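Long-range contacts in L-Ribose isomerase (Acinetobacter, PDB 4Q0P), which probably catalyses the metal-dependent interconversion of L-ribose and L-ribulose, an aldose-ketose isomerisation carried out within a cupin-type beta-barrel: residues A[23-28]-A[73-78]; A[103-108]-A[210-215]; A[115-120]-A[197-202]; A[124-129]-A[182-187]. One frame throughout, in Å; residues are numbered along the deposited sequence.

Interaction 1: A[23-28]-A[73-78]; sequences DEWVRE and AMIIFE. With Z6J (alpha-L-ribofuranose), chain E; Z6J (alpha-L-ribofuranose), chain D.
Helix 19-35 lies against the outer face of the larger antiparallel sheet of a cupin-type barrel, and here W25 and V26 meet A73, I75 and F77 of strand 73-82. The two axes approach to 9.6 Å and cross at -44°. The main contact pairs the indole of W25 with the side chain of I75. CD1 of I75 sits over one face of the five-membered ring of W25, 3.4 Å from the centroid and 10° off the ring normal, a close CH-pi contact. W25 reaches it because CG stands opposite the backbone N (chi1 178°), and CG1 of I75 continues along the same face, 3.5 Å from CE2 of W25. Farther out, CH2 of W25 lies 3.6 Å from the carbonyl O of M74. V26 fills the next position: its CG2 packs on CD1 of I75, while its CG1 comes within 4.0 Å of CZ of F77. The rim of the F77 phenyl, again at CZ, meets the carbonyl O of V26 in the ring plane. Dispersion and CH-pi contacts therefore join helix to sheet, while on another side of the helix the carboxylate of D23, which also forms a salt bridge with R19, accepts a hydrogen bond at OD2 from O5 of one alpha-L-ribofuranose (2.8 Å).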
# COMPACT_ATOMS: atom_id res chain seq x y z
N ASP A 23 -15.92 4.36 19.51
CA ASP A 23 -15.75 3.23 18.60
C ASP A 23 -15.57 3.63 17.14
O ASP A 23 -14.68 3.11 16.47
CB ASP A 23 -16.93 2.26 18.72
CG ASP A 23 -16.91 1.48 20.03
OD1 ASP A 23 -16.02 1.74 20.88
OD2 ASP A 23 -17.79 0.61 20.22
N GLU A 24 -16.39 4.55 16.64
CA GLU A 24 -16.27 4.97 15.25
C GLU A 24 -14.92 5.65 15.02
O GLU A 24 -14.30 5.48 13.97
CB GLU A 24 -17.42 5.92 14.88
CG GLU A 24 -18.80 5.36 15.22
CD GLU A 24 -19.95 6.13 14.60
OE1 GLU A 24 -19.90 7.38 14.55
OE2 GLU A 24 -20.93 5.48 14.18
N TRP A 25 -14.46 6.41 16.01
CA TRP A 25 -13.18 7.10 15.91
C TRP A 25 -12.04 6.08 15.89
O TRP A 25 -11.22 6.06 14.97
CB TRP A 25 -13.03 8.06 17.11
CG TRP A 25 -11.74 8.83 17.20
CD1 TRP A 25 -11.03 9.39 16.18
CD2 TRP A 25 -11.06 9.21 18.41
NE1 TRP A 25 -9.95 10.10 16.67
CE2 TRP A 25 -9.95 10.00 18.04
CE3 TRP A 25 -11.29 8.96 19.77
CZ2 TRP A 25 -9.06 10.54 18.98
CZ3 TRP A 25 -10.40 9.50 20.71
CH2 TRP A 25 -9.30 10.28 20.31
N VAL A 26 -12.00 5.22 16.90
CA VAL A 26 -10.94 4.23 17.01
C VAL A 26 -11.01 3.07 16.01
O VAL A 26 -9.98 2.66 15.47
CB VAL A 26 -10.86 3.69 18.46
CG1 VAL A 26 -9.88 2.52 18.55
CG2 VAL A 26 -10.41 4.82 19.39
N ARG A 27 -12.20 2.55 15.74
CA ARG A 27 -12.30 1.44 14.79
C ARG A 27 -11.96 1.87 13.36
O ARG A 27 -11.31 1.12 12.63
CB ARG A 27 -13.69 0.79 14.85
CG ARG A 27 -13.93 0.07 16.18
CD ARG A 27 -15.19 -0.78 16.17
NE ARG A 27 -15.00 -2.04 15.45
CZ ARG A 27 -15.95 -2.95 15.26
NH1 ARG A 27 -17.17 -2.75 15.74
NH2 ARG A 27 -15.67 -4.07 14.60
N GLU A 28 -12.37 3.08 12.96
CA GLU A 28 -12.04 3.59 11.63
C GLU A 28 -10.53 3.80 11.51
O GLU A 28 -9.93 3.53 10.47
CB GLU A 28 -12.72 4.93 11.35
CG GLU A 28 -14.10 4.85 10.74
CD GLU A 28 -14.15 4.02 9.47
OE1 GLU A 28 -13.21 4.08 8.64
OE2 GLU A 28 -15.15 3.30 9.30
N ALA A 73 -6.00 15.76 21.16
CA ALA A 73 -6.48 14.38 21.20
C ALA A 73 -5.82 13.60 20.06
O ALA A 73 -5.46 14.18 19.03
CB ALA A 73 -7.99 14.35 21.05
N MET A 74 -5.67 12.30 20.25
CA MET A 74 -5.06 11.46 19.23
C MET A 74 -5.31 10.00 19.51
O MET A 74 -5.81 9.63 20.58
CB MET A 74 -3.55 11.70 19.20
CG MET A 74 -2.82 11.03 20.36
SD MET A 74 -1.11 11.56 20.46
CE MET A 74 -0.45 10.84 18.96
N ILE A 75 -4.93 9.17 18.55
CA ILE A 75 -5.07 7.73 18.68
C ILE A 75 -3.69 7.14 18.53
O ILE A 75 -2.89 7.60 17.71
CB ILE A 75 -6.00 7.15 17.58
CG1 ILE A 75 -7.45 7.53 17.87
CG2 ILE A 75 -5.83 5.64 17.50
CD1 ILE A 75 -8.41 7.08 16.82
N ILE A 76 -3.40 6.14 19.35
CA ILE A 76 -2.11 5.46 19.30
C ILE A 76 -2.31 3.95 19.35
O ILE A 76 -3.00 3.44 20.24
CB ILE A 76 -1.20 5.87 20.48
CG1 ILE A 76 -0.86 7.36 20.38
CG2 ILE A 76 0.06 5.01 20.47
CD1 ILE A 76 0.09 7.86 21.46
N PHE A 77 -1.73 3.25 18.38
CA PHE A 77 -1.79 1.80 18.32
C PHE A 77 -0.36 1.34 18.47
O PHE A 77 0.45 1.51 17.57
CB PHE A 77 -2.35 1.33 16.98
CG PHE A 77 -3.80 1.65 16.78
CD1 PHE A 77 -4.75 1.20 17.69
CD2 PHE A 77 -4.22 2.38 15.68
CE1 PHE A 77 -6.10 1.47 17.51
CE2 PHE A 77 -5.58 2.66 15.47
CZ PHE A 77 -6.52 2.20 16.39
N GLU A 78 -0.05 0.79 19.63
CA GLU A 78 1.30 0.34 19.96
C GLU A 78 1.51 -1.14 19.64
O GLU A 78 0.88 -2.00 20.25
CB GLU A 78 1.55 0.62 21.44
CG GLU A 78 2.87 0.14 21.99
CD GLU A 78 2.97 0.40 23.48
OE1 GLU A 78 3.10 1.58 23.87
OE2 GLU A 78 2.91 -0.58 24.27
O5 Z6J E . -18.94 0.08 17.75
C5 Z6J E . -19.77 1.22 17.59
C4 Z6J E . -20.95 1.19 18.54
O4 Z6J E . -21.19 -0.20 18.85
C3 Z6J E . -22.23 1.73 17.90
O3 Z6J E . -22.84 2.68 18.77
C2 Z6J E . -23.16 0.53 17.72
O2 Z6J E . -24.30 0.67 18.54
C1 Z6J E . -22.35 -0.69 18.17
O1 Z6J E . -23.11 -1.46 19.09
O5 Z6J D . -12.04 -3.91 18.51
C5 Z6J D . -11.93 -4.00 19.92
C4 Z6J D . -12.93 -3.11 20.62
O4 Z6J D . -13.06 -1.91 19.83
C3 Z6J D . -12.48 -2.71 22.02
O3 Z6J D . -13.36 -3.26 22.98
C2 Z6J D . -12.56 -1.18 22.06
O2 Z6J D . -13.67 -0.79 22.84
C1 Z6J D . -12.76 -0.74 20.61
O1 Z6J D . -13.87 0.14 20.53

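Interaction 2: A[103-108]-A[210-215]; sequences DKLMIV and PLVVRE. With 0MK (beta-L-ribopyranose), chain C.
E215 and K104 face each other across two neighbouring antiparallel strands of the larger sheet of the cupin barrel, 101-108 and 211-217, whose directions differ by 162°. Hydrogen-bonded pairs K104-E215, M106-V213 and V108-L211 put their side chains on the face toward the bound beta-L-ribopyranose; the non-hydrogen-bonded pairs L105-R214 and I107-V212 point to the other face, where helix 19-35 packs on I107 and V212. Six backbone N-H...O bonds join the strands, among them N of L211 to O of V108 at 2.7 Å. K104 starts with CG wedged between its backbone N and carbonyl carbon (chi1 73°) and bends again at chi2 and chi3, which folds its aliphatic part over E215: CG of K104 is 3.9 Å from CB of E215. Its NZ forms a salt bridge with OE2 of E215, although the position of NZ is less certain. M106 bends at chi3 and brings CE to 3.6 Å from OE1 of E215. On the opposite face, CD1 of L105 meets CG1 of V212 at 3.7 Å. OD2 of D103 approaches the guanidinium edge of R214, with the carboxylate turned 77° to it; this salt bridge is long, and R214 has a stronger partner in E127 of the third subunit, as D103 has in Y38. E215 extends with CG opposite its backbone N, and its OE2 accepts a 2.5 Å hydrogen bond from O2 of the ribopyranose.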
# COMPACT_ATOMS: atom_id res chain seq x y z
N ASP A 103 7.39 0.72 19.17
CA ASP A 103 6.92 0.98 17.81
C ASP A 103 5.42 1.21 17.91
O ASP A 103 4.71 0.39 18.48
CB ASP A 103 7.19 -0.24 16.91
CG ASP A 103 7.10 0.09 15.43
OD1 ASP A 103 6.18 0.82 15.01
OD2 ASP A 103 7.96 -0.41 14.66
N LYS A 104 4.94 2.31 17.34
CA LYS A 104 3.51 2.59 17.39
C LYS A 104 3.08 3.41 16.20
O LYS A 104 3.90 4.09 15.57
CB LYS A 104 3.16 3.35 18.67
CG LYS A 104 3.61 4.82 18.66
CD LYS A 104 4.55 5.12 19.84
CE LYS A 104 5.88 4.41 19.69
NZ LYS A 104 6.85 4.81 20.77
N LEU A 105 1.79 3.34 15.90
CA LEU A 105 1.21 4.10 14.81
C LEU A 105 0.36 5.15 15.52
O LEU A 105 -0.39 4.81 16.42
CB LEU A 105 0.31 3.20 13.95
CG LEU A 105 -0.04 3.85 12.61
CD1 LEU A 105 1.24 3.92 11.77
CD2 LEU A 105 -1.12 3.04 11.88
N MET A 106 0.49 6.41 15.12
CA MET A 106 -0.28 7.47 15.75
C MET A 106 -1.15 8.16 14.71
O MET A 106 -0.70 8.44 13.60
CB MET A 106 0.66 8.49 16.43
CG MET A 106 1.57 7.87 17.48
SD MET A 106 2.69 9.03 18.33
CE MET A 106 3.52 9.76 16.92
N ILE A 107 -2.41 8.40 15.06
CA ILE A 107 -3.33 9.03 14.12
C ILE A 107 -3.89 10.32 14.71
O ILE A 107 -4.51 10.31 15.78
CB ILE A 107 -4.46 8.06 13.72
CG1 ILE A 107 -3.85 6.76 13.18
CG2 ILE A 107 -5.36 8.69 12.66
CD1 ILE A 107 -4.85 5.74 12.68
N VAL A 108 -3.66 11.42 14.00
CA VAL A 108 -4.10 12.74 14.41
C VAL A 108 -5.00 13.36 13.34
O VAL A 108 -4.60 13.51 12.19
CB VAL A 108 -2.89 13.67 14.67
CG1 VAL A 108 -3.36 15.06 15.07
CG2 VAL A 108 -2.01 13.08 15.77
N PRO A 210 -6.36 12.07 7.76
CA PRO A 210 -5.81 12.15 9.11
C PRO A 210 -4.31 12.01 8.94
O PRO A 210 -3.85 11.44 7.95
CB PRO A 210 -6.39 10.92 9.81
CG PRO A 210 -7.60 10.55 8.99
CD PRO A 210 -7.17 10.85 7.58
N LEU A 211 -3.54 12.54 9.88
CA LEU A 211 -2.09 12.39 9.83
C LEU A 211 -1.83 10.99 10.39
O LEU A 211 -2.36 10.64 11.44
CB LEU A 211 -1.41 13.42 10.74
CG LEU A 211 0.04 13.13 11.14
CD1 LEU A 211 0.92 13.19 9.91
CD2 LEU A 211 0.50 14.16 12.18
N VAL A 212 -1.05 10.17 9.70
CA VAL A 212 -0.72 8.85 10.21
C VAL A 212 0.80 8.76 10.27
O VAL A 212 1.48 8.82 9.24
CB VAL A 212 -1.28 7.70 9.32
CG1 VAL A 212 -0.96 6.35 9.96
CG2 VAL A 212 -2.79 7.85 9.17
N VAL A 213 1.32 8.62 11.48
CA VAL A 213 2.77 8.56 11.68
C VAL A 213 3.25 7.34 12.45
O VAL A 213 2.66 6.94 13.44
CB VAL A 213 3.25 9.82 12.45
CG1 VAL A 213 4.76 9.74 12.72
CG2 VAL A 213 2.93 11.07 11.65
N ARG A 214 4.35 6.76 11.97
CA ARG A 214 4.93 5.63 12.66
C ARG A 214 6.04 6.15 13.56
O ARG A 214 6.97 6.82 13.10
CB ARG A 214 5.53 4.62 11.67
CG ARG A 214 6.21 3.45 12.39
CD ARG A 214 7.00 2.55 11.45
NE ARG A 214 6.16 1.83 10.50
CZ ARG A 214 5.87 0.53 10.57
NH1 ARG A 214 5.10 -0.03 9.65
NH2 ARG A 214 6.35 -0.20 11.56
N GLU A 215 5.94 5.87 14.85
CA GLU A 215 6.98 6.31 15.76
C GLU A 215 7.80 5.14 16.23
O GLU A 215 7.27 4.11 16.65
CB GLU A 215 6.39 7.02 16.97
CG GLU A 215 7.45 7.37 18.02
CD GLU A 215 6.87 8.03 19.24
OE1 GLU A 215 6.32 9.14 19.10
OE2 GLU A 215 6.95 7.44 20.34
C1 0MK C . 4.96 10.22 21.66
C2 0MK C . 4.67 8.73 21.86
C3 0MK C . 3.42 8.54 22.74
C4 0MK C . 3.46 9.40 24.02
C5 0MK C . 3.86 10.85 23.72
O1 0MK C . 3.90 10.81 20.94
O2 0MK C . 5.79 8.10 22.46
O3 0MK C . 3.31 7.17 23.10
O4 0MK C . 4.34 8.84 24.97
O5 0MK C . 5.07 10.88 22.93

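Interaction 3: A[115-120]-A[197-202]; sequences PPHHHG and HLHAFR. With CO (cobalt (II) ion), chain B; 0MK (beta-L-ribopyranose), chain C.
Metal coordination dominates the meeting of H117 and H119 with H199: all three bind the cobalt ion through NE2, at 2.3 Å for H117 and 2.2 Å for H119 and H199. OE2 of E124, O5 of the beta-L-ribopyranose and water 2 complete six ligands. As a directly opposed pair, H117 and H199 put their side chains on one face of the sheet, and the similar first torsions (chi1 67° and 58°), with CG between backbone N and carbonyl carbon, bring both NE2 atoms to the metal. Their planes make 53° and their centroids are 4.1 Å apart, so the rings are neither stacked nor edge-to-face. H119 comes from the loop beyond and points CD2 at the rim of the H199 ring, 3.5 Å from its CE1.

This three-histidine, one-glutamate set, carried on barrel strands, is the classic metal site of the cupin fold, and the sugar oxygen in the coordination sphere is consistent with this being the substrate pocket.

Hydrogen bonds fix the rotation of the metal-binding rings. ND1 of H117 donates to O of P115 (2.6 Å), with the acceptor near the ring plane, and ND1 of H199 does likewise to O of H197. ND1 of H119 instead uses O of D242. Between the backbones, H117 and H199 form an antiparallel hydrogen-bonded pair, and water 1 accepts from N of H119 and N of H197.

Apolar packing flanks this pair. CD of P116 touches CB of A200 at 3.9 Å, where the chain turns its corner, and CD2 of L198 lies 4.0 Å from CB of H118.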
# COMPACT_ATOMS: atom_id res chain seq x y z
N PRO A 115 -0.26 17.33 22.26
CA PRO A 115 0.19 18.47 23.06
C PRO A 115 1.64 18.56 23.54
O PRO A 115 2.32 17.55 23.71
CB PRO A 115 -0.80 18.49 24.21
CG PRO A 115 -1.04 17.03 24.44
CD PRO A 115 -1.24 16.53 23.02
N PRO A 116 2.11 19.80 23.79
CA PRO A 116 3.47 20.07 24.27
C PRO A 116 3.85 19.18 25.43
O PRO A 116 3.11 19.05 26.40
CB PRO A 116 3.40 21.54 24.67
CG PRO A 116 2.46 22.11 23.65
CD PRO A 116 1.36 21.06 23.61
N HIS A 117 5.02 18.55 25.33
CA HIS A 117 5.49 17.67 26.38
C HIS A 117 6.94 17.28 26.12
O HIS A 117 7.49 17.60 25.07
CB HIS A 117 4.63 16.40 26.43
CG HIS A 117 4.80 15.52 25.22
ND1 HIS A 117 4.25 15.83 23.99
CD2 HIS A 117 5.47 14.35 25.05
CE1 HIS A 117 4.58 14.89 23.12
NE2 HIS A 117 5.32 13.99 23.74
N HIS A 118 7.55 16.60 27.09
CA HIS A 118 8.91 16.14 26.91
C HIS A 118 9.12 14.88 27.73
O HIS A 118 8.33 14.57 28.63
CB HIS A 118 9.94 17.22 27.29
CG HIS A 118 10.24 17.30 28.76
ND1 HIS A 118 9.43 17.95 29.66
CD2 HIS A 118 11.28 16.80 29.48
CE1 HIS A 118 9.95 17.86 30.87
NE2 HIS A 118 11.07 17.17 30.79
N HIS A 119 10.16 14.14 27.41
CA HIS A 119 10.47 12.90 28.11
C HIS A 119 11.89 13.00 28.63
O HIS A 119 12.77 13.53 27.95
CB HIS A 119 10.36 11.71 27.16
CG HIS A 119 9.14 11.72 26.30
ND1 HIS A 119 7.87 11.48 26.80
CD2 HIS A 119 8.98 11.99 24.99
CE1 HIS A 119 6.99 11.59 25.83
NE2 HIS A 119 7.64 11.91 24.71
N GLY A 120 12.13 12.49 29.83
CA GLY A 120 13.47 12.53 30.36
C GLY A 120 14.28 11.36 29.82
O GLY A 120 15.50 11.46 29.67
N HIS A 197 13.59 17.21 25.21
CA HIS A 197 13.26 18.31 24.32
C HIS A 197 11.76 18.44 24.29
O HIS A 197 11.05 17.44 24.12
CB HIS A 197 13.76 18.04 22.90
CG HIS A 197 15.20 18.36 22.69
ND1 HIS A 197 15.64 19.58 22.24
CD2 HIS A 197 16.32 17.61 22.89
CE1 HIS A 197 16.96 19.58 22.17
NE2 HIS A 197 17.39 18.39 22.55
N LEU A 198 11.27 19.65 24.49
CA LEU A 198 9.85 19.91 24.46
C LEU A 198 9.41 19.74 23.01
O LEU A 198 10.07 20.22 22.09
CB LEU A 198 9.55 21.34 24.92
CG LEU A 198 9.65 21.64 26.42
CD1 LEU A 198 9.56 23.15 26.67
CD2 LEU A 198 8.52 20.91 27.14
N HIS A 199 8.31 19.02 22.80
CA HIS A 199 7.81 18.83 21.46
C HIS A 199 6.30 18.63 21.42
O HIS A 199 5.67 18.27 22.41
CB HIS A 199 8.51 17.66 20.76
CG HIS A 199 8.40 16.35 21.48
ND1 HIS A 199 9.04 16.09 22.67
CD2 HIS A 199 7.71 15.22 21.17
CE1 HIS A 199 8.76 14.86 23.06
NE2 HIS A 199 7.95 14.31 22.17
N ALA A 200 5.73 18.90 20.25
CA ALA A 200 4.31 18.75 20.01
C ALA A 200 4.17 18.63 18.50
O ALA A 200 5.12 18.89 17.76
CB ALA A 200 3.53 19.97 20.52
N PHE A 201 2.99 18.22 18.04
CA PHE A 201 2.75 18.12 16.61
C PHE A 201 1.26 18.05 16.31
O PHE A 201 0.45 17.68 17.16
CB PHE A 201 3.51 16.93 16.00
CG PHE A 201 3.13 15.58 16.57
CD1 PHE A 201 2.04 14.87 16.05
CD2 PHE A 201 3.87 15.00 17.59
CE1 PHE A 201 1.72 13.60 16.54
CE2 PHE A 201 3.55 13.73 18.09
CZ PHE A 201 2.47 13.03 17.56
N ARG A 202 0.90 18.44 15.10
CA ARG A 202 -0.49 18.42 14.69
C ARG A 202 -0.61 18.03 13.23
O ARG A 202 0.38 17.97 12.50
CB ARG A 202 -1.12 19.81 14.84
CG ARG A 202 -0.70 20.79 13.73
CD ARG A 202 -1.59 22.04 13.65
NE ARG A 202 -1.26 22.86 12.48
CZ ARG A 202 -1.92 23.96 12.11
NH1 ARG A 202 -2.95 24.40 12.83
NH2 ARG A 202 -1.54 24.62 11.03
CO CO B . 6.83 12.58 22.79
C1 0MK C . 4.96 10.22 21.66
C2 0MK C . 4.67 8.73 21.86
C3 0MK C . 3.42 8.54 22.74
C4 0MK C . 3.46 9.40 24.02
C5 0MK C . 3.86 10.85 23.72
O1 0MK C . 3.90 10.81 20.94
O2 0MK C . 5.79 8.10 22.46
O3 0MK C . 3.31 7.17 23.10
O4 0MK C . 4.34 8.84 24.97
O5 0MK C . 5.07 10.88 22.93
O HOH W 1 11.61 14.82 24.96
O HOH W 2 5.84 12.86 20.85

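Interaction 4: A[124-129]-A[182-187]; sequences ESYEVV and VRLRAG. With CO (cobalt (II) ion), chain B; 0MK (beta-L-ribopyranose), chain C.
The phenol ring of Y126 meets L184 at its edge: CD1 of L184 stands near the ring plane, 4.0 Å from CD2 of Y126, and the two side chains cross at about a right angle. M133, V213 and F191 also pack on this tyrosine, which lies inside the cupin barrel between the strands of its two sheets. At the far end of the ring, OH of Y126 donates to OE1 of E124 (2.7 Å), meeting that oxygen nearly along its C-O bond. The other carboxylate oxygen, OE2 of E124, binds the cobalt ion at 2.1 Å, and water 2, itself a cobalt ligand, donates to OE1. The carboxylate is thus gripped by metal, phenol and water together.

Farther along the strand, V128 packs on the backbone where strand 180-185 gives way to a loop or turn. With CG1 opposite its backbone N (chi1 174°), V128 turns CG2 toward L184, 3.8 Å from its CB, while CB of V128 rests 3.7 Å from C of R185. The strand axes lie 6.7 Å apart at 54°, too far and too steeply inclined for a ladder, and water takes the place of direct pairing. Water 3 donates to O of V128 and accepts from N of G187; water 4 accepts from N of V128 and donates to O of R185. CA of A186 adds a CH...O contact to O of V128 at 3.4 Å.

Apolar packing and bridging water therefore join the two sheets here, while Y126, as a second-shell residue, probably helps to orient the metal-binding E124.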
# COMPACT_ATOMS: atom_id res chain seq x y z
N GLU A 124 12.56 9.70 20.47
CA GLU A 124 11.66 9.25 19.41
C GLU A 124 12.15 9.57 18.00
O GLU A 124 13.07 10.37 17.81
CB GLU A 124 10.28 9.91 19.57
CG GLU A 124 9.85 10.17 21.01
CD GLU A 124 8.59 11.03 21.12
OE1 GLU A 124 8.31 11.86 20.22
OE2 GLU A 124 7.88 10.90 22.14
N SER A 125 11.51 8.95 17.02
CA SER A 125 11.81 9.18 15.61
C SER A 125 10.47 9.10 14.89
O SER A 125 9.61 8.31 15.29
CB SER A 125 12.77 8.12 15.07
OG SER A 125 12.14 6.86 14.93
N TYR A 126 10.30 9.91 13.85
CA TYR A 126 9.05 9.92 13.10
C TYR A 126 9.20 9.55 11.64
O TYR A 126 10.17 9.93 10.97
CB TYR A 126 8.38 11.30 13.15
CG TYR A 126 8.35 11.94 14.52
CD1 TYR A 126 7.88 11.25 15.63
CD2 TYR A 126 8.83 13.23 14.70
CE1 TYR A 126 7.88 11.83 16.90
CE2 TYR A 126 8.84 13.83 15.96
CZ TYR A 126 8.37 13.13 17.05
OH TYR A 126 8.41 13.71 18.29
N GLU A 127 8.20 8.82 11.15
CA GLU A 127 8.11 8.41 9.76
C GLU A 127 6.65 8.66 9.37
O GLU A 127 5.76 7.97 9.84
CB GLU A 127 8.42 6.92 9.61
CG GLU A 127 8.31 6.42 8.17
CD GLU A 127 8.34 4.90 8.08
OE1 GLU A 127 9.17 4.29 8.78
OE2 GLU A 127 7.55 4.33 7.31
N VAL A 128 6.40 9.67 8.54
CA VAL A 128 5.03 9.95 8.15
C VAL A 128 4.59 8.91 7.13
O VAL A 128 5.31 8.61 6.18
CB VAL A 128 4.88 11.37 7.55
CG1 VAL A 128 3.45 11.57 7.00
CG2 VAL A 128 5.16 12.41 8.63
N VAL A 129 3.41 8.34 7.35
CA VAL A 129 2.89 7.32 6.43
C VAL A 129 1.82 7.92 5.53
O VAL A 129 1.76 7.62 4.34
CB VAL A 129 2.29 6.14 7.20
CG1 VAL A 129 1.87 5.03 6.22
CG2 VAL A 129 3.29 5.63 8.21
N VAL A 182 9.04 22.26 11.89
CA VAL A 182 9.46 21.43 10.76
C VAL A 182 8.23 20.68 10.28
O VAL A 182 7.44 20.19 11.09
CB VAL A 182 10.59 20.43 11.16
CG1 VAL A 182 10.08 19.40 12.17
CG2 VAL A 182 11.13 19.75 9.92
N ARG A 183 8.05 20.63 8.97
CA ARG A 183 6.91 19.92 8.38
C ARG A 183 7.45 18.66 7.71
O ARG A 183 8.29 18.73 6.81
CB ARG A 183 6.20 20.82 7.36
CG ARG A 183 4.93 20.22 6.80
CD ARG A 183 3.91 21.32 6.48
NE ARG A 183 2.74 20.79 5.78
CZ ARG A 183 1.59 21.43 5.66
NH1 ARG A 183 1.44 22.63 6.21
NH2 ARG A 183 0.59 20.89 4.98
N LEU A 184 6.97 17.51 8.17
CA LEU A 184 7.42 16.21 7.66
C LEU A 184 6.39 15.58 6.74
O LEU A 184 5.19 15.68 6.99
CB LEU A 184 7.72 15.27 8.83
CG LEU A 184 8.71 15.82 9.85
CD1 LEU A 184 8.78 14.90 11.06
CD2 LEU A 184 10.09 15.97 9.20
N ARG A 185 6.87 14.91 5.70
CA ARG A 185 6.02 14.26 4.71
C ARG A 185 6.45 12.81 4.49
O ARG A 185 7.53 12.40 4.89
CB ARG A 185 6.10 15.02 3.38
CG ARG A 185 5.43 16.38 3.40
CD ARG A 185 5.71 17.15 2.11
NE ARG A 185 6.92 17.94 2.23
CZ ARG A 185 6.97 19.17 2.74
NH1 ARG A 185 5.86 19.76 3.19
NH2 ARG A 185 8.13 19.80 2.83
N ALA A 186 5.58 12.04 3.83
CA ALA A 186 5.89 10.64 3.55
C ALA A 186 7.11 10.60 2.65
O ALA A 186 7.22 11.38 1.71
CB ALA A 186 4.70 9.97 2.85
N GLY A 187 8.05 9.71 2.95
CA GLY A 187 9.24 9.60 2.13
C GLY A 187 10.43 10.42 2.59
O GLY A 187 11.53 10.27 2.05
CO CO B . 6.83 12.58 22.79
C1 0MK C . 4.96 10.22 21.66
C2 0MK C . 4.67 8.73 21.86
C3 0MK C . 3.42 8.54 22.74
C4 0MK C . 3.46 9.40 24.02
C5 0MK C . 3.86 10.85 23.72
O1 0MK C . 3.90 10.81 20.94
O2 0MK C . 5.79 8.10 22.46
O3 0MK C . 3.31 7.17 23.10
O4 0MK C . 4.34 8.84 24.97
O5 0MK C . 5.07 10.88 22.93
O HOH W 2 5.84 12.86 20.85
O HOH W 3 7.80 8.23 5.28
O HOH W 4 8.47 11.28 7.28

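How the interactions relate
From the N terminus, interaction 1 closes first, bringing helix 19-35 onto strand 73-82, and it ends before the others begin. Interaction 2 then closes the long loop from 103-108 to 210-215; interaction 3 (115-120 with 197-202) nests inside it, and interaction 4 (124-129 with 182-187) inside interaction 3, with no crossings. Strands 73-82, 101-108, 211-217 and 124-130 are successive neighbours in one sheet, which ties interactions 1, 2 and 4 through backbone bonds. Interaction 3 belongs to the facing sheet, and interaction 4 spans the two. F201 packs against M74 and M106 between the sheets, and the cobalt ion joins interactions 3 and 4.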